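Local coordinates for peptidase S9 prolyl oligopeptidase catalytic domain-containing protein (Pyrococcus horikoshii, PDB 4HXF) that is a self-compartmentalizing hexameric serine protease, an acylaminoacyl peptidase that joins a beta-propeller to an alpha/beta-hydrolase domain, at residues A[397-402]-A[594-599]. Sequence-based numbering, arbitrary orientation. Where two conformers were deposited one is given.
Sequences KYEMQL and KLFMEF
E399 lays the aliphatic part of its side chain over the outer part of the F596 ring. E399 CG stands over one face in a CH-pi contact, 4.2 Å from the F596 ring centroid and 16° off its normal, while E399 CB comes within 4.0 Å of F596 CE2 near the rim. With CG of F596 anti to the backbone N (chi1 -179°), the phenyl is placed on the side facing helix 398-405. The E399 chain bends at chi2, and its carboxylate, tilted 61° from the ring plane, is engaged by charges instead: E399 OE1 pairs with K397 NZ at 3.2 Å, and OE2 with NH1 of R592, one turn before F596. Both salt bridges are likely to favour the ionised form of this buried acid. Beside this pair, the side chains of L402 and M597 cross at about a right angle; in one of two M597 conformers, a less certain contact, L402 CD2 lies 3.9 Å from M597 SD. Replacing F596 with an alanine would probably leave the methylenes of E399 without their aromatic surface and open a gap between the helices. The small interface, 170 Å² in all, is buried side-chain packing within the alpha/beta-hydrolase domain. It joins helix 398-405 to the long helix 586-605 over the central sheet, where E399 and F596 both rest on F383 of strand 378-384 and F596 also touches I486 and E488 of strand 484-488.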
loop_
_atom_site.group_PDB
_atom_site.type_symbol
_atom_site.label_atom_id
_atom_site.label_comp_id
_atom_site.label_asym_id
_atom_site.label_seq_id
_atom_site.Cartn_x
_atom_site.Cartn_y
_atom_site.Cartn_z
ATOM N N LYS A 397 0.869 26.494 -35.964
ATOM C CA LYS A 397 2.183 25.797 -35.725
ATOM C C LYS A 397 2.939 26.488 -34.596
ATOM O O LYS A 397 3.436 27.632 -34.712
ATOM C CB LYS A 397 3.067 25.723 -36.952
ATOM C CG LYS A 397 4.473 25.085 -36.662
ATOM C CD LYS A 397 4.555 23.599 -36.572
ATOM C CE LYS A 397 6.052 23.094 -36.527
ATOM N NZ LYS A 397 6.165 21.712 -35.937
ATOM N N TYR A 398 2.893 25.868 -33.422
ATOM C CA TYR A 398 3.383 26.488 -32.187
ATOM C C TYR A 398 4.792 27.043 -32.276
ATOM O O TYR A 398 4.980 28.250 -31.889
ATOM C CB TYR A 398 3.383 25.458 -31.094
ATOM C CG TYR A 398 3.686 25.979 -29.703
ATOM C CD1 TYR A 398 2.768 26.600 -28.973
ATOM C CD2 TYR A 398 4.963 25.792 -29.165
ATOM C CE1 TYR A 398 3.018 27.056 -27.689
ATOM C CE2 TYR A 398 5.229 26.240 -27.921
ATOM C CZ TYR A 398 4.255 26.835 -27.167
ATOM O OH TYR A 398 4.507 27.228 -25.870
ATOM N N GLU A 399 5.700 26.247 -32.881
ATOM C CA GLU A 399 7.064 26.681 -32.889
ATOM C C GLU A 399 7.219 27.950 -33.712
ATOM O O GLU A 399 8.102 28.775 -33.451
ATOM C CB GLU A 399 8.021 25.674 -33.435
ATOM C CG GLU A 399 8.184 24.427 -32.642
ATOM C CD GLU A 399 7.155 23.368 -32.961
ATOM O OE1 GLU A 399 6.037 23.683 -33.434
ATOM O OE2 GLU A 399 7.483 22.184 -32.656
ATOM N N MET A 400 6.361 28.136 -34.760
ATOM C CA MET A 400 6.534 29.290 -35.591
ATOM C C MET A 400 6.126 30.523 -34.864
ATOM O O MET A 400 6.750 31.543 -34.917
ATOM C CB MET A 400 5.724 29.144 -36.892
ATOM C CG MET A 400 6.283 27.983 -37.706
ATOM S SD MET A 400 5.293 27.926 -39.267
ATOM C CE MET A 400 6.230 26.663 -40.142
ATOM N N GLN A 401 4.982 30.490 -34.153
ATOM C CA GLN A 401 4.562 31.605 -33.348
ATOM C C GLN A 401 5.501 31.940 -32.238
ATOM O O GLN A 401 5.872 33.112 -32.034
ATOM C CB GLN A 401 3.161 31.462 -32.775
ATOM C CG GLN A 401 2.073 31.235 -33.804
ATOM C CD GLN A 401 1.858 32.469 -34.641
ATOM O OE1 GLN A 401 1.762 33.561 -34.089
ATOM N NE2 GLN A 401 1.803 32.301 -35.958
ATOM N N LEU A 402 5.989 30.893 -31.567
ATOM C CA LEU A 402 6.935 31.045 -30.486
ATOM C C LEU A 402 8.245 31.690 -30.968
ATOM O O LEU A 402 8.674 32.697 -30.373
ATOM C CB LEU A 402 7.312 29.663 -29.952
ATOM C CG LEU A 402 8.386 29.583 -28.851
ATOM C CD1 LEU A 402 8.151 30.386 -27.578
ATOM C CD2 LEU A 402 8.718 28.073 -28.600
ATOM N N LYS A 594 11.814 23.889 -25.039
ATOM C CA LYS A 594 12.810 24.736 -24.427
ATOM C C LYS A 594 14.183 24.433 -25.081
ATOM O O LYS A 594 14.993 25.340 -25.423
ATOM C CB LYS A 594 12.858 24.429 -22.942
ATOM C CG LYS A 594 13.941 25.222 -22.233
ATOM C CD LYS A 594 13.782 26.737 -22.348
ATOM C CE LYS A 594 14.665 27.510 -21.359
ATOM N NZ LYS A 594 14.669 29.005 -21.519
ATOM N N LEU A 595 14.458 23.136 -25.381
ATOM C CA LEU A 595 15.687 22.748 -26.133
ATOM C C LEU A 595 15.745 23.417 -27.508
ATOM O O LEU A 595 16.769 23.959 -27.927
ATOM C CB LEU A 595 15.822 21.230 -26.338
ATOM C CG LEU A 595 16.141 20.323 -25.156
ATOM C CD1 LEU A 595 15.978 18.849 -25.539
ATOM C CD2 LEU A 595 17.585 20.644 -24.708
ATOM N N PHE A 596 14.612 23.361 -28.210
ATOM C CA PHE A 596 14.516 23.883 -29.538
ATOM C C PHE A 596 14.821 25.373 -29.502
ATOM O O PHE A 596 15.651 25.891 -30.275
ATOM C CB PHE A 596 13.100 23.619 -30.027
ATOM C CG PHE A 596 12.772 24.081 -31.453
ATOM C CD1 PHE A 596 12.766 23.178 -32.504
ATOM C CD2 PHE A 596 12.360 25.391 -31.709
ATOM C CE1 PHE A 596 12.470 23.580 -33.790
ATOM C CE2 PHE A 596 11.983 25.788 -32.976
ATOM C CZ PHE A 596 12.100 24.883 -34.034
ATOM N N MET A 597 14.154 26.110 -28.622
ATOM C CA MET A 597 14.348 27.543 -28.634
ATOM C C MET A 597 15.758 27.913 -28.188
ATOM O O MET A 597 16.353 28.811 -28.799
ATOM C CB MET A 597 13.198 28.304 -27.884
ATOM C CG MET A 597 13.095 28.078 -26.416
ATOM S SD MET A 597 11.376 28.431 -25.747
ATOM C CE MET A 597 12.009 29.650 -24.636
ATOM N N GLU A 598 16.290 27.225 -27.198
ATOM C CA GLU A 598 17.621 27.572 -26.751
ATOM C C GLU A 598 18.749 27.234 -27.697
ATOM O O GLU A 598 19.721 27.977 -27.801
ATOM C CB GLU A 598 17.930 26.972 -25.377
ATOM C CG GLU A 598 17.081 27.569 -24.253
ATOM C CD GLU A 598 17.239 29.084 -24.137
ATOM O OE1 GLU A 598 18.415 29.560 -24.262
ATOM O OE2 GLU A 598 16.192 29.815 -23.989
ATOM N N PHE A 599 18.594 26.168 -28.458
ATOM C CA PHE A 599 19.598 25.822 -29.501
ATOM C C PHE A 599 19.677 26.917 -30.529
ATOM O O PHE A 599 20.732 27.409 -30.853
ATOM C CB PHE A 599 19.347 24.470 -30.105
ATOM C CG PHE A 599 20.500 23.940 -30.886
ATOM C CD1 PHE A 599 21.582 23.382 -30.200
ATOM C CD2 PHE A 599 20.544 24.058 -32.289
ATOM C CE1 PHE A 599 22.645 22.866 -30.922
ATOM C CE2 PHE A 599 21.660 23.634 -32.985
ATOM C CZ PHE A 599 22.701 23.016 -32.298
#